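PDB 2F4P: hypothetical protein TM1010 from Thermotoga maritima, which is of unknown function but belongs to the cupin family, whose members fold as a small beta barrel around a central pocket. Local coordinates for residues G58-W63 with G133-E138; H64-G69 with V103-G108. One frame throughout, in Å; residues are numbered along the deposited sequence.

Interaction 1: G58-W63 with G133-E138; sequences GARTHW and GSVTEE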
loop_
_atom_site.group_PDB
_atom_site.type_symbol
_atom_site.label_atom_id
_atom_site.label_comp_id
_atom_site.label_asym_id
_atom_site.label_seq_id
_atom_site.Cartn_x
_atom_site.Cartn_y
_atom_site.Cartn_z
ATOM N N GLY A 58 -6.386 -2.010 22.123
ATOM C CA GLY A 58 -7.674 -1.480 22.511
ATOM C C GLY A 58 -8.140 -0.310 21.641
ATOM O O GLY A 58 -9.289 0.103 21.727
ATOM N N ALA A 59 -7.248 0.270 20.856
ATOM C CA ALA A 59 -7.601 1.448 20.065
ATOM C C ALA A 59 -8.219 1.020 18.741
ATOM O O ALA A 59 -7.908 -0.054 18.196
ATOM C CB ALA A 59 -6.397 2.335 19.833
ATOM N N ARG A 60 -9.112 1.874 18.235
ATOM C CA ARG A 60 -9.843 1.572 17.015
ATOM C C ARG A 60 -10.529 2.783 16.447
ATOM O O ARG A 60 -10.802 3.761 17.148
ATOM C CB ARG A 60 -10.888 0.493 17.267
ATOM C CG ARG A 60 -12.116 0.916 18.074
ATOM C CD ARG A 60 -12.024 0.491 19.470
ATOM N NE ARG A 60 -13.217 0.785 20.289
ATOM C CZ ARG A 60 -13.284 0.539 21.599
ATOM N NH1 ARG A 60 -12.244 0.016 22.238
ATOM N NH2 ARG A 60 -14.374 0.831 22.281
ATOM N N THR A 61 -10.890 2.683 15.182
ATOM C CA THR A 61 -11.628 3.721 14.549
ATOM C C THR A 61 -13.044 3.738 15.119
ATOM O O THR A 61 -13.548 2.730 15.665
ATOM C CB THR A 61 -11.728 3.493 12.996
ATOM O OG1 THR A 61 -12.568 2.353 12.730
ATOM C CG2 THR A 61 -10.382 3.243 12.385
ATOM N N HIS A 62 -13.698 4.877 14.966
ATOM C CA HIS A 62 -15.161 4.915 15.025
ATOM C C HIS A 62 -15.739 4.119 13.853
ATOM O O HIS A 62 -15.026 3.785 12.880
ATOM C CB HIS A 62 -15.635 6.360 14.960
ATOM C CG HIS A 62 -15.266 7.162 16.167
ATOM N ND1 HIS A 62 -15.665 8.469 16.341
ATOM C CD2 HIS A 62 -14.540 6.839 17.264
ATOM C CE1 HIS A 62 -15.205 8.914 17.495
ATOM N NE2 HIS A 62 -14.511 7.948 18.071
ATOM N N TRP A 63 -17.040 3.853 13.905
ATOM C CA TRP A 63 -17.741 3.382 12.700
ATOM C C TRP A 63 -17.658 4.451 11.605
ATOM O O TRP A 63 -17.854 5.647 11.871
ATOM C CB TRP A 63 -19.206 3.092 12.995
ATOM C CG TRP A 63 -19.482 1.965 13.933
ATOM C CD1 TRP A 63 -19.752 2.062 15.266
ATOM C CD2 TRP A 63 -19.538 0.559 13.618
ATOM N NE1 TRP A 63 -19.987 0.829 15.790
ATOM C CE2 TRP A 63 -19.842 -0.119 14.810
ATOM C CE3 TRP A 63 -19.319 -0.190 12.452
ATOM C CZ2 TRP A 63 -19.986 -1.508 14.867
ATOM C CZ3 TRP A 63 -19.472 -1.582 12.513
ATOM C CH2 TRP A 63 -19.816 -2.215 13.697
ATOM N N GLY A 133 -20.742 6.862 14.701
ATOM C CA GLY A 133 -20.495 6.747 16.133
ATOM C C GLY A 133 -19.273 5.950 16.530
ATOM O O GLY A 133 -18.714 5.192 15.742
ATOM N N SER A 134 -18.867 6.121 17.784
ATOM C CA SER A 134 -17.842 5.285 18.391
ATOM C C SER A 134 -18.263 3.839 18.414
ATOM O O SER A 134 -19.465 3.527 18.438
ATOM C CB SER A 134 -17.626 5.729 19.845
ATOM O OG SER A 134 -16.972 6.958 19.838
ATOM N N VAL A 135 -17.272 2.954 18.444
ATOM C CA VAL A 135 -17.498 1.565 18.697
ATOM C C VAL A 135 -17.516 1.469 20.223
ATOM O O VAL A 135 -16.536 1.799 20.906
ATOM C CB VAL A 135 -16.431 0.666 18.068
ATOM C CG1 VAL A 135 -16.708 -0.812 18.378
ATOM C CG2 VAL A 135 -16.355 0.882 16.522
ATOM N N THR A 136 -18.653 1.053 20.763
ATOM C CA THR A 136 -18.837 1.069 22.190
ATOM C C THR A 136 -17.995 -0.004 22.868
ATOM O O THR A 136 -17.537 -0.936 22.234
ATOM C CB THR A 136 -20.313 0.868 22.554
ATOM O OG1 THR A 136 -20.764 -0.407 22.076
ATOM C CG2 THR A 136 -21.157 1.974 21.948
ATOM N N GLU A 137 -17.804 0.113 24.175
ATOM C CA GLU A 137 -17.031 -0.913 24.865
ATOM C C GLU A 137 -17.700 -2.284 24.759
ATOM O O GLU A 137 -17.016 -3.297 24.638
ATOM C CB GLU A 137 -16.764 -0.534 26.324
ATOM C CG GLU A 137 -15.790 0.645 26.499
ATOM C CD GLU A 137 -14.392 0.444 25.868
ATOM O OE1 GLU A 137 -14.069 -0.640 25.313
ATOM O OE2 GLU A 137 -13.595 1.405 25.928
ATOM N N GLU A 138 -19.029 -2.308 24.776
ATOM C CA GLU A 138 -19.776 -3.549 24.592
ATOM C C GLU A 138 -19.588 -4.109 23.186
ATOM O O GLU A 138 -19.332 -5.311 23.031
ATOM C CB GLU A 138 -21.273 -3.335 24.876
HETATM O O HOH W 1 -10.857 -0.978 25.242
HETATM O O HOH W 2 -14.536 3.428 18.247
#
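R60 places CG between its backbone N and carbonyl carbon (chi1 72°) and bends again at chi2, which carries the guanidinium to V135 and E137. The contact joins a strand of the cupin barrel to the lead-in of helix 137-144. R60 NH2 gives a nearly straight hydrogen bond to V135 O at 2.7 Å; the oxygen lies in the guanidinium plane, but the nitrogen sits above the plane of the carbonyl. R60 NH2 also makes a salt bridge to E137 OE1 at 3.4 Å, whose hydrogen bond is weak, with the guanidinium and carboxylate planes 88° apart. R60 NH1 bonds back to G58 O. Three groups thus hold the guanidinium: G58 O, V135 O and the E137 carboxylate. V135 puts CG2 over one face of W63, 3.8 Å from the centroid of the five-membered ring, a CH-pi contact. W63 NE1 bonds to E139 of the same helix, and T136, the N-cap residue, uses OG1 to cap the N of E139. S134 makes a second CH-pi contact, its CA 4.0 Å from the centroid of the H62 ring. One water bridges T61 O and V135 N. W63 N donates to G133 O at 2.8 Å.

Interaction 2: H64-G69 with V103-G108; sequences HSHPGG and VVHWHG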
loop_
_atom_site.group_PDB
_atom_site.type_symbol
_atom_site.label_atom_id
_atom_site.label_comp_id
_atom_site.label_asym_id
_atom_site.label_seq_id
_atom_site.Cartn_x
_atom_site.Cartn_y
_atom_site.Cartn_z
ATOM N N HIS A 64 -17.415 4.017 10.364
ATOM C CA HIS A 64 -17.368 4.924 9.257
ATOM C C HIS A 64 -17.450 4.163 7.925
ATOM O O HIS A 64 -17.360 2.939 7.887
ATOM C CB HIS A 64 -16.090 5.765 9.335
ATOM C CG HIS A 64 -14.819 4.992 9.180
ATOM N ND1 HIS A 64 -14.405 4.020 10.074
ATOM C CD2 HIS A 64 -13.835 5.099 8.258
ATOM C CE1 HIS A 64 -13.232 3.543 9.683
ATOM N NE2 HIS A 64 -12.866 4.184 8.587
ATOM N N SER A 65 -17.572 4.912 6.847
ATOM C CA SER A 65 -17.522 4.369 5.498
ATOM C C SER A 65 -16.795 5.353 4.570
ATOM O O SER A 65 -16.707 6.575 4.848
ATOM C CB SER A 65 -18.957 4.097 4.984
ATOM O OG SER A 65 -19.652 5.317 4.730
ATOM N N HIS A 66 -16.299 4.808 3.466
ATOM C CA HIS A 66 -15.681 5.584 2.409
ATOM C C HIS A 66 -16.500 5.371 1.139
ATOM O O HIS A 66 -16.660 4.236 0.704
ATOM C CB HIS A 66 -14.276 5.065 2.128
ATOM C CG HIS A 66 -13.270 5.459 3.163
ATOM N ND1 HIS A 66 -12.497 6.594 3.038
ATOM C CD2 HIS A 66 -12.938 4.900 4.343
ATOM C CE1 HIS A 66 -11.722 6.709 4.100
ATOM N NE2 HIS A 66 -11.964 5.690 4.903
ATOM N N PRO A 67 -16.944 6.449 0.512
ATOM C CA PRO A 67 -17.656 6.334 -0.754
ATOM C C PRO A 67 -16.876 5.573 -1.844
ATOM O O PRO A 67 -17.478 4.922 -2.694
ATOM C CB PRO A 67 -17.839 7.783 -1.195
ATOM C CG PRO A 67 -17.731 8.574 -0.007
ATOM C CD PRO A 67 -16.856 7.840 0.976
ATOM N N GLY A 68 -15.550 5.694 -1.840
ATOM C CA GLY A 68 -14.729 5.051 -2.838
ATOM C C GLY A 68 -14.156 3.718 -2.438
ATOM O O GLY A 68 -13.504 3.054 -3.253
ATOM N N GLY A 69 -14.356 3.313 -1.196
ATOM C CA GLY A 69 -13.783 2.051 -0.743
ATOM C C GLY A 69 -12.413 2.252 -0.082
ATOM O O GLY A 69 -11.838 3.381 -0.044
ATOM N N VAL A 103 -19.523 0.669 2.623
ATOM C CA VAL A 103 -19.735 -0.326 3.676
ATOM C C VAL A 103 -19.315 0.290 5.029
ATOM O O VAL A 103 -18.201 0.807 5.171
ATOM C CB VAL A 103 -19.027 -1.655 3.365
ATOM C CG1 VAL A 103 -19.054 -2.626 4.576
ATOM C CG2 VAL A 103 -19.684 -2.329 2.172
ATOM N N VAL A 104 -20.216 0.247 5.995
ATOM C CA VAL A 104 -19.952 0.807 7.316
ATOM C C VAL A 104 -19.161 -0.193 8.146
ATOM O O VAL A 104 -19.523 -1.363 8.216
ATOM C CB VAL A 104 -21.240 1.292 8.000
ATOM C CG1 VAL A 104 -20.915 1.758 9.448
ATOM C CG2 VAL A 104 -21.875 2.413 7.175
ATOM N N HIS A 105 -18.037 0.240 8.719
ATOM C CA HIS A 105 -17.125 -0.722 9.368
ATOM C C HIS A 105 -16.256 0.012 10.398
ATOM O O HIS A 105 -16.259 1.254 10.483
ATOM C CB HIS A 105 -16.220 -1.343 8.315
ATOM C CG HIS A 105 -15.258 -0.354 7.753
ATOM N ND1 HIS A 105 -15.631 0.544 6.773
ATOM C CD2 HIS A 105 -13.998 -0.026 8.113
ATOM C CE1 HIS A 105 -14.614 1.345 6.515
ATOM N NE2 HIS A 105 -13.619 1.027 7.319
ATOM N N TRP A 106 -15.570 -0.755 11.211
ATOM C CA TRP A 106 -14.459 -0.201 11.999
ATOM C C TRP A 106 -13.310 -1.165 11.903
ATOM O O TRP A 106 -13.506 -2.343 11.551
ATOM C CB TRP A 106 -14.853 0.030 13.455
ATOM C CG TRP A 106 -15.211 -1.216 14.220
ATOM C CD1 TRP A 106 -16.438 -1.780 14.291
ATOM C CD2 TRP A 106 -14.340 -2.040 15.015
ATOM N NE1 TRP A 106 -16.401 -2.892 15.094
ATOM C CE2 TRP A 106 -15.126 -3.086 15.543
ATOM C CE3 TRP A 106 -12.980 -1.974 15.370
ATOM C CZ2 TRP A 106 -14.600 -4.074 16.400
ATOM C CZ3 TRP A 106 -12.450 -2.958 16.209
ATOM C CH2 TRP A 106 -13.258 -3.990 16.720
ATOM N N HIS A 107 -12.111 -0.667 12.198
ATOM C CA HIS A 107 -10.975 -1.563 12.397
ATOM C C HIS A 107 -10.123 -1.064 13.542
ATOM O O HIS A 107 -10.191 0.095 13.933
ATOM C CB HIS A 107 -10.132 -1.730 11.107
ATOM C CG HIS A 107 -9.802 -0.452 10.390
ATOM N ND1 HIS A 107 -8.536 0.102 10.412
ATOM C CD2 HIS A 107 -10.550 0.353 9.609
ATOM C CE1 HIS A 107 -8.533 1.212 9.700
ATOM N NE2 HIS A 107 -9.747 1.400 9.215
ATOM N N GLY A 108 -9.277 -1.939 14.055
ATOM C CA GLY A 108 -8.424 -1.528 15.151
ATOM C C GLY A 108 -7.661 -2.657 15.756
ATOM O O GLY A 108 -7.668 -3.771 15.260
HETATM O O HOH W 3 -16.535 1.932 3.291
#
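H64 and H105 form a single antiparallel, hydrogen-bonded bridge, with H64 N donating to H105 O at 3.0 Å and H105 N to H64 O at 2.9 Å. It ties neighbouring strands of the cupin barrel together. By their spacing, H64, H66 and H105 fit the histidine positions of the cupin motifs, which hold a metal in many members of the family. H66 and H107 bond through NE2 to an unidentified ligand, probably from the crystallisation liquor. H64 lies very close to this ligand, and a bond from its NE2 is doubtful. The position is consistent with the cupin pocket, though the ligand may be incidental.

The three histidines H64, H105 and H107 form an aromatic cluster. The rings of H64 and H105 meet obliquely, with centroids 4.4 Å apart and planes at 48°. CE1 of H105 lies over one face of H64, offset toward the rim, and NE2 of H105 comes within 3.5 Å of H64 CE1. H107 meets H64 rim to rim, its NE2 4.1 Å from H64 CE1. H64 is further held by a bond from ND1 to H62 O and by stacking on W131.

The H105 ring has its rotation set from its own segment, by V103 O. CG lies between the backbone N and the carbonyl carbon (chi1 68°), which turns H105 ND1 back to donate to V103 O at 3.0 Å. The bond is almost straight and the oxygen lies in the ring plane. The other ring nitrogen, NE2, has a weak hydrogen bond to Q70.

A water 2.8 Å from V103 O accepts from H66 N and probably donates to that oxygen. A type I turn runs from H66 to G69. Beside the bridge, S65 packs against V104, S65 CB lying 4.0 Å from V104 CG2.

Both interactions use strand 60-65, and interaction 2 is nested within the loop closed by interaction 1. Interaction 2 is nearer the centre of the chain. It lies between neighbouring strands and is built on a backbone bridge and clustered histidines facing the pocket. Interaction 1 lies further out, with exposed residues on its 133-138 side. There an arginine's hydrogen bond and salt bridge, with CH-pi contacts, join the barrel to the C-terminal helix. The two meet directly: T61 N is 3.0 Å from H107 O, a probable hydrogen bond. W106 joins them too, with V135 CG2 packed 3.3 Å from W106 CG and the rings of W106 and W63 edge-to-face.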